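Local coordinates for protein fimbrial structural subunit (Actinomyces naeslundii, PDB 3QDH) that builds the shaft of Actinomyces type 2 fimbriae as their structural subunit and mediates interactions with streptococci and host cells during oral biofilm development, at residues S29-T34 and G100-A105; D160-K165 and Q218-V223; N190-T195 and K241-R246. All blocks are in the same frame, centred on the assembly; numbering follows the deposited sequence.

Interaction 1 of 3, residues S29-T34 and G100-A105; sequences SSTAPT and GKKVSA
Ser30 and Val103 grip each other through both backbone polar groups: Ser30 N donates to Val103 O at 2.8 Å, and Val103 N returns a bond to Ser30 O at 2.9 Å. Ala32 N reaches Lys101 O almost straight, with 171° at the hydrogen. Beyond the last strand pair, Gly100 N closes on Ala32 O at 2.8 Å, so the pairing runs on into the loops that follow residue 31 and precede residue 102. Ser29 CA adds a CA-H...O contact to Val103 O. The two strands, 168° apart in direction, belong to an antiparallel sheet of the domain assigned to the Sgo0707 N2 adhesin family; strand 102-111 carries strand 23-31 along one edge and strand 57-64 along the other. Ser29, Thr31, Lys102 and Ser104 share the more exposed face. There Ser29 CB meets Ser104 CB at 3.7 Å, while the extended Lys102 chain passes Thr31 OG1 with its CG and Ser29 OG with its CD. Thr31 CG2, anti to the backbone N, is thereby laid over the carbonyl of Gly100, 3.7 Å from its O. On the buried face Val103 CG2 stands 4.2 Å from Ala32 CB, and the valine also packs on Phe44, Phe87 and Leu64. The hydroxyl of Ser30, on that same face, is taken up by a hydrogen bond to Ser5 O.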
# COMPACT_ATOMS: atom_id res chain seq x y z
N SER A 29 -5.79 13.29 -3.54
CA SER A 29 -6.01 14.74 -3.43
C SER A 29 -6.92 15.32 -4.52
O SER A 29 -7.00 14.82 -5.64
CB SER A 29 -4.68 15.51 -3.36
OG SER A 29 -4.01 15.52 -4.60
N SER A 30 -7.62 16.39 -4.15
CA SER A 30 -8.48 17.12 -5.06
C SER A 30 -8.27 18.63 -4.85
O SER A 30 -8.33 19.11 -3.71
CB SER A 30 -9.94 16.74 -4.81
OG SER A 30 -10.80 17.38 -5.75
N THR A 31 -8.03 19.35 -5.93
CA THR A 31 -7.84 20.80 -5.83
C THR A 31 -9.20 21.46 -5.60
O THR A 31 -10.14 21.23 -6.36
CB THR A 31 -7.18 21.38 -7.10
OG1 THR A 31 -5.86 20.83 -7.23
CG2 THR A 31 -7.09 22.91 -7.00
N ALA A 32 -9.31 22.26 -4.54
CA ALA A 32 -10.56 22.94 -4.22
C ALA A 32 -10.91 23.98 -5.29
O ALA A 32 -10.06 24.82 -5.64
CB ALA A 32 -10.49 23.57 -2.82
N PRO A 33 -12.14 23.94 -5.82
CA PRO A 33 -12.57 24.92 -6.81
C PRO A 33 -12.66 26.33 -6.24
O PRO A 33 -12.67 26.51 -5.02
CB PRO A 33 -13.97 24.43 -7.21
CG PRO A 33 -14.45 23.66 -6.06
CD PRO A 33 -13.23 23.01 -5.45
N THR A 34 -12.72 27.31 -7.13
CA THR A 34 -12.95 28.70 -6.76
C THR A 34 -14.45 28.95 -6.82
O THR A 34 -15.04 28.95 -7.90
CB THR A 34 -12.18 29.65 -7.70
OG1 THR A 34 -10.80 29.29 -7.69
CG2 THR A 34 -12.31 31.08 -7.23
N GLY A 100 -8.20 26.73 -4.85
CA GLY A 100 -6.92 26.32 -5.45
C GLY A 100 -6.01 25.48 -4.56
O GLY A 100 -4.92 25.07 -4.98
N LYS A 101 -6.43 25.23 -3.32
CA LYS A 101 -5.62 24.44 -2.40
C LYS A 101 -6.03 22.98 -2.42
O LYS A 101 -7.21 22.66 -2.61
CB LYS A 101 -5.69 24.99 -0.97
CG LYS A 101 -5.36 26.50 -0.83
CD LYS A 101 -3.88 26.81 -1.10
CE LYS A 101 -3.58 28.27 -0.78
NZ LYS A 101 -2.52 28.83 -1.67
N LYS A 102 -5.05 22.10 -2.19
CA LYS A 102 -5.34 20.66 -2.19
C LYS A 102 -5.97 20.12 -0.92
O LYS A 102 -5.45 20.30 0.19
CB LYS A 102 -4.09 19.85 -2.57
CG LYS A 102 -3.79 19.90 -4.06
CD LYS A 102 -2.48 19.17 -4.38
CE LYS A 102 -1.96 19.58 -5.76
NZ LYS A 102 -0.48 19.34 -5.89
N VAL A 103 -7.11 19.45 -1.10
CA VAL A 103 -7.78 18.69 -0.06
C VAL A 103 -7.33 17.24 -0.24
O VAL A 103 -7.49 16.67 -1.33
CB VAL A 103 -9.31 18.73 -0.23
CG1 VAL A 103 -9.98 18.06 0.96
CG2 VAL A 103 -9.83 20.18 -0.42
N SER A 104 -6.79 16.64 0.82
CA SER A 104 -6.18 15.31 0.69
C SER A 104 -6.37 14.39 1.89
O SER A 104 -6.72 14.83 2.99
CB SER A 104 -4.68 15.44 0.34
OG SER A 104 -3.97 16.08 1.39
N ALA A 105 -6.16 13.10 1.66
CA ALA A 105 -6.06 12.11 2.71
C ALA A 105 -5.24 10.94 2.19
O ALA A 105 -5.02 10.81 0.99
CB ALA A 105 -7.44 11.65 3.15

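Interaction 2 of 3, residues D160-K165 and Q218-V223; sequences DLLIKK and QGAINV
Ile163 and Ile221 face each other as a hydrogen-bonded antiparallel pair: Ile163 N points almost straight at Ile221 O (2.8 Å, 175° at the hydrogen), and Ile221 N donates back to Ile163 O. Leu161 and Val223 form a second such pair, in which Val223 N donates to Leu161 O at 2.7 Å. Lys165 N adds a fifth bond, to Gly219 O, just before strand 220-230 begins. On the buried face Ile163 CB and Ile221 CB are 4.1 Å apart. Both isoleucines have chi1 near -60°, which turns their side chains the same way and lays them alongside each other. Leu161 CB and Val223 CB sit 4.0 Å apart in the same layer. On the exposed face Leu162 CD1 leans across to Ile221 O at 3.4 Å and touches Ala220 CB, while the extended Lys164 passes Gly219 O with its CG. Gly219 has positive phi where the chain enters the strand, and Asp216 OD1 accepts from Ala220 N at its start. Phe183, Leu185 and Leu213 cover the buried side chains, and strand 283-285 runs parallel to 154-165 along its other edge. Lys165 turns its chain into this interior, where NZ is covalently joined to Asn287 CG: a Lys-Asn isopeptide bond between the first strand and Asn287, just beyond strand 283-285, the hallmark of the CnaB-type pilin domain.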
# COMPACT_ATOMS: atom_id res chain seq x y z
N ASP A 160 4.28 -13.97 -4.75
CA ASP A 160 4.46 -14.86 -3.61
C ASP A 160 5.74 -15.68 -3.74
O ASP A 160 6.39 -15.66 -4.79
CB ASP A 160 3.23 -15.75 -3.41
CG ASP A 160 2.88 -16.57 -4.63
OD1 ASP A 160 3.72 -16.70 -5.54
OD2 ASP A 160 1.75 -17.09 -4.68
N LEU A 161 6.10 -16.37 -2.67
CA LEU A 161 7.31 -17.19 -2.65
C LEU A 161 7.02 -18.44 -1.83
O LEU A 161 6.51 -18.35 -0.72
CB LEU A 161 8.47 -16.40 -2.03
CG LEU A 161 9.85 -17.07 -1.87
CD1 LEU A 161 10.50 -17.34 -3.22
CD2 LEU A 161 10.75 -16.19 -1.01
N LEU A 162 7.32 -19.60 -2.42
CA LEU A 162 7.25 -20.86 -1.69
C LEU A 162 8.66 -21.44 -1.60
O LEU A 162 9.31 -21.68 -2.61
CB LEU A 162 6.28 -21.84 -2.36
CG LEU A 162 6.06 -23.25 -1.78
CD1 LEU A 162 5.91 -23.28 -0.25
CD2 LEU A 162 4.85 -23.93 -2.44
N ILE A 163 9.12 -21.61 -0.36
CA ILE A 163 10.44 -22.15 -0.07
C ILE A 163 10.27 -23.60 0.40
O ILE A 163 9.38 -23.89 1.20
CB ILE A 163 11.17 -21.31 1.02
CG1 ILE A 163 11.29 -19.85 0.58
CG2 ILE A 163 12.55 -21.89 1.35
CD1 ILE A 163 11.43 -18.86 1.73
N LYS A 164 11.11 -24.50 -0.11
CA LYS A 164 11.15 -25.88 0.38
C LYS A 164 12.56 -26.30 0.78
O LYS A 164 13.48 -26.26 -0.04
CB LYS A 164 10.56 -26.85 -0.65
CG LYS A 164 10.26 -28.24 -0.09
CD LYS A 164 9.52 -29.12 -1.09
CE LYS A 164 9.16 -30.46 -0.48
NZ LYS A 164 8.26 -31.25 -1.37
N LYS A 165 12.72 -26.67 2.04
CA LYS A 165 13.99 -27.22 2.54
C LYS A 165 13.91 -28.74 2.47
O LYS A 165 13.01 -29.34 3.04
CB LYS A 165 14.25 -26.75 3.98
CG LYS A 165 15.66 -27.02 4.50
CD LYS A 165 16.70 -26.13 3.82
CE LYS A 165 18.11 -26.43 4.28
NZ LYS A 165 18.54 -27.83 3.94
N GLN A 218 6.46 -30.19 6.45
CA GLN A 218 6.69 -30.53 5.05
C GLN A 218 7.90 -29.81 4.47
O GLN A 218 8.18 -29.90 3.27
CB GLN A 218 5.44 -30.25 4.20
CG GLN A 218 4.12 -30.78 4.80
CD GLN A 218 4.16 -32.27 5.10
OE1 GLN A 218 3.72 -32.71 6.16
NE2 GLN A 218 4.68 -33.06 4.16
N GLY A 219 8.61 -29.09 5.33
CA GLY A 219 9.80 -28.34 4.94
C GLY A 219 9.48 -27.07 4.16
O GLY A 219 10.34 -26.55 3.46
N ALA A 220 8.25 -26.58 4.30
CA ALA A 220 7.76 -25.44 3.51
C ALA A 220 7.66 -24.14 4.29
O ALA A 220 7.27 -24.13 5.46
CB ALA A 220 6.41 -25.78 2.86
N ILE A 221 8.02 -23.04 3.62
CA ILE A 221 7.64 -21.68 4.04
C ILE A 221 6.85 -21.05 2.89
O ILE A 221 7.35 -20.98 1.76
CB ILE A 221 8.86 -20.78 4.37
CG1 ILE A 221 9.69 -21.36 5.52
CG2 ILE A 221 8.40 -19.36 4.72
CD1 ILE A 221 11.08 -20.79 5.61
N ASN A 222 5.63 -20.60 3.18
CA ASN A 222 4.81 -19.94 2.17
C ASN A 222 4.66 -18.45 2.44
O ASN A 222 3.95 -18.04 3.36
CB ASN A 222 3.44 -20.62 2.04
CG ASN A 222 2.57 -20.00 0.96
OD1 ASN A 222 3.06 -19.32 0.05
ND2 ASN A 222 1.27 -20.24 1.05
N VAL A 223 5.36 -17.64 1.65
CA VAL A 223 5.28 -16.19 1.73
C VAL A 223 4.20 -15.71 0.76
O VAL A 223 4.39 -15.73 -0.45
CB VAL A 223 6.65 -15.53 1.40
CG1 VAL A 223 6.56 -14.02 1.51
CG2 VAL A 223 7.74 -16.07 2.33

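Interaction 3 of 3, residues N190-T195 and K241-R246; sequences NAYAGT and KDATAR
Ala191 and Tyr192, the two central residues of a type I turn from Asn190 to Ala193, lie against the start of strand 245-254, with Tyr192 CA 5.3 Å from Arg246 CA and a CA-H...O contact from Arg246 CA to Ala191 O. Arg246 carries most of the side-chain contact, touching both residues. Its CG, anti to the backbone N, begins a chain extended to NE, which takes the methylenes across the tyrosine and brings the guanidinium to the hydroxyl end of the ring. Arg246 CG lies over one face of the Tyr192 ring as a CH-pi contact, shifted toward the rim; the same CG of Arg246 is 3.4 Å from Ala191 O. At the far end Arg246 NH1 donates to Tyr192 OH at 2.9 Å. This bond is bent, 133° at the hydrogen, and the hydroxyl stands 22° out of the guanidinium plane. Ring and guanidinium are turned 75° from each other, so they do not stack. Ala191 CB covers one face of the guanidinium, 3.7 Å from both CZ and NH2 of Arg246. Ala243 CB approaches the ring obliquely, at 3.6 Å from Tyr192 CE1, and Ala245 O lies close to CD1. The contact joins the loop after strand 182-188 to strand 245-254 of the CnaB-type, SpaA-like domain, and a disulfide from Cys247, next to Arg246, to Cys196 ties the same loop covalently. Tyr192 OH is bonded both to Arg246 NH1 and to Ile228 O on strand 220-230, which probably restricts rotation of the hydroxyl. The guanidinium, with a methyl over one face and its nitrogens held by that hydroxyl and by a salt bridge from NH2 to Asp238, probably keeps its positive charge.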
# COMPACT_ATOMS: atom_id res chain seq x y z
N ASN A 190 20.66 -4.79 -6.45
CA ASN A 190 20.10 -4.68 -7.79
C ASN A 190 18.73 -5.34 -7.81
O ASN A 190 18.58 -6.48 -8.27
CB ASN A 190 21.04 -5.31 -8.84
CG ASN A 190 20.59 -5.04 -10.28
OD1 ASN A 190 19.60 -4.35 -10.52
ND2 ASN A 190 21.33 -5.59 -11.24
N ALA A 191 17.73 -4.61 -7.32
CA ALA A 191 16.37 -5.11 -7.17
C ALA A 191 15.71 -5.55 -8.48
O ALA A 191 14.83 -6.41 -8.45
CB ALA A 191 15.50 -4.08 -6.45
N TYR A 192 16.12 -4.97 -9.61
CA TYR A 192 15.45 -5.24 -10.89
C TYR A 192 16.32 -5.89 -11.97
O TYR A 192 16.02 -5.80 -13.17
CB TYR A 192 14.75 -3.97 -11.40
CG TYR A 192 13.62 -3.55 -10.49
CD1 TYR A 192 12.35 -4.12 -10.62
CD2 TYR A 192 13.81 -2.59 -9.50
CE1 TYR A 192 11.30 -3.74 -9.78
CE2 TYR A 192 12.78 -2.21 -8.65
CZ TYR A 192 11.53 -2.79 -8.80
OH TYR A 192 10.51 -2.41 -7.97
N ALA A 193 17.37 -6.58 -11.53
CA ALA A 193 18.30 -7.31 -12.41
C ALA A 193 17.60 -8.31 -13.32
O ALA A 193 16.57 -8.88 -12.95
CB ALA A 193 19.34 -8.02 -11.58
N GLY A 194 18.17 -8.52 -14.50
CA GLY A 194 17.71 -9.59 -15.40
C GLY A 194 18.03 -10.94 -14.79
O GLY A 194 17.27 -11.90 -14.95
N THR A 195 19.16 -11.01 -14.08
CA THR A 195 19.56 -12.18 -13.31
C THR A 195 19.86 -11.74 -11.88
O THR A 195 20.80 -10.97 -11.65
CB THR A 195 20.79 -12.87 -13.94
OG1 THR A 195 20.49 -13.28 -15.28
CG2 THR A 195 21.22 -14.10 -13.12
N LYS A 241 8.73 1.26 -12.74
CA LYS A 241 7.31 1.39 -13.09
C LYS A 241 6.68 0.20 -13.84
O LYS A 241 5.59 -0.26 -13.48
CB LYS A 241 7.09 2.69 -13.88
CG LYS A 241 5.65 3.14 -14.04
CD LYS A 241 5.54 4.14 -15.20
CE LYS A 241 4.25 4.95 -15.16
NZ LYS A 241 3.02 4.11 -15.24
N ASP A 242 7.36 -0.27 -14.88
CA ASP A 242 6.79 -1.30 -15.75
C ASP A 242 7.33 -2.71 -15.47
O ASP A 242 7.30 -3.58 -16.35
CB ASP A 242 6.99 -0.93 -17.23
CG ASP A 242 6.17 0.29 -17.65
OD1 ASP A 242 4.94 0.31 -17.42
OD2 ASP A 242 6.77 1.23 -18.22
N ALA A 243 7.80 -2.95 -14.25
CA ALA A 243 8.40 -4.24 -13.90
C ALA A 243 7.39 -5.25 -13.36
O ALA A 243 6.49 -4.91 -12.59
CB ALA A 243 9.56 -4.05 -12.95
N THR A 244 7.54 -6.50 -13.81
CA THR A 244 6.64 -7.59 -13.44
C THR A 244 7.36 -8.63 -12.58
O THR A 244 6.80 -9.69 -12.28
CB THR A 244 6.07 -8.30 -14.69
OG1 THR A 244 7.15 -8.62 -15.58
CG2 THR A 244 5.06 -7.42 -15.41
N ALA A 245 8.60 -8.33 -12.21
CA ALA A 245 9.42 -9.20 -11.36
C ALA A 245 10.41 -8.36 -10.56
O ALA A 245 10.87 -7.32 -11.04
CB ALA A 245 10.16 -10.24 -12.21
N ARG A 246 10.73 -8.81 -9.35
CA ARG A 246 11.70 -8.11 -8.48
C ARG A 246 12.57 -9.11 -7.73
O ARG A 246 12.10 -10.18 -7.32
CB ARG A 246 10.97 -7.18 -7.49
CG ARG A 246 11.90 -6.21 -6.76
CD ARG A 246 11.19 -5.47 -5.63
NE ARG A 246 12.15 -4.85 -4.71
CZ ARG A 246 12.35 -3.54 -4.56
NH1 ARG A 246 11.65 -2.66 -5.28
NH2 ARG A 246 13.25 -3.11 -3.69

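How the interactions relate
From the N terminus of this C-terminal portion of FimA, interaction 1 comes first: 29-34 meets 100-105 and closes a loop of 65 residues, which holds helix 89-96 and the zinc-site residues Asp70, Asp73 and Glu90. It closes before interaction 2 opens; the other two contacts lie in the SpaA-like region. Interaction 2 opens at 160-165; 190-195 follows before 218-223 closes it, and 241-246 then closes interaction 3, so these two cross. Interaction 2 joins strand 154-165 to 220-230, whereas interaction 3 fastens the loop after 182-188 onto 245-254. Their centres are 22 Å apart, against 46 Å between those of interactions 1 and 2.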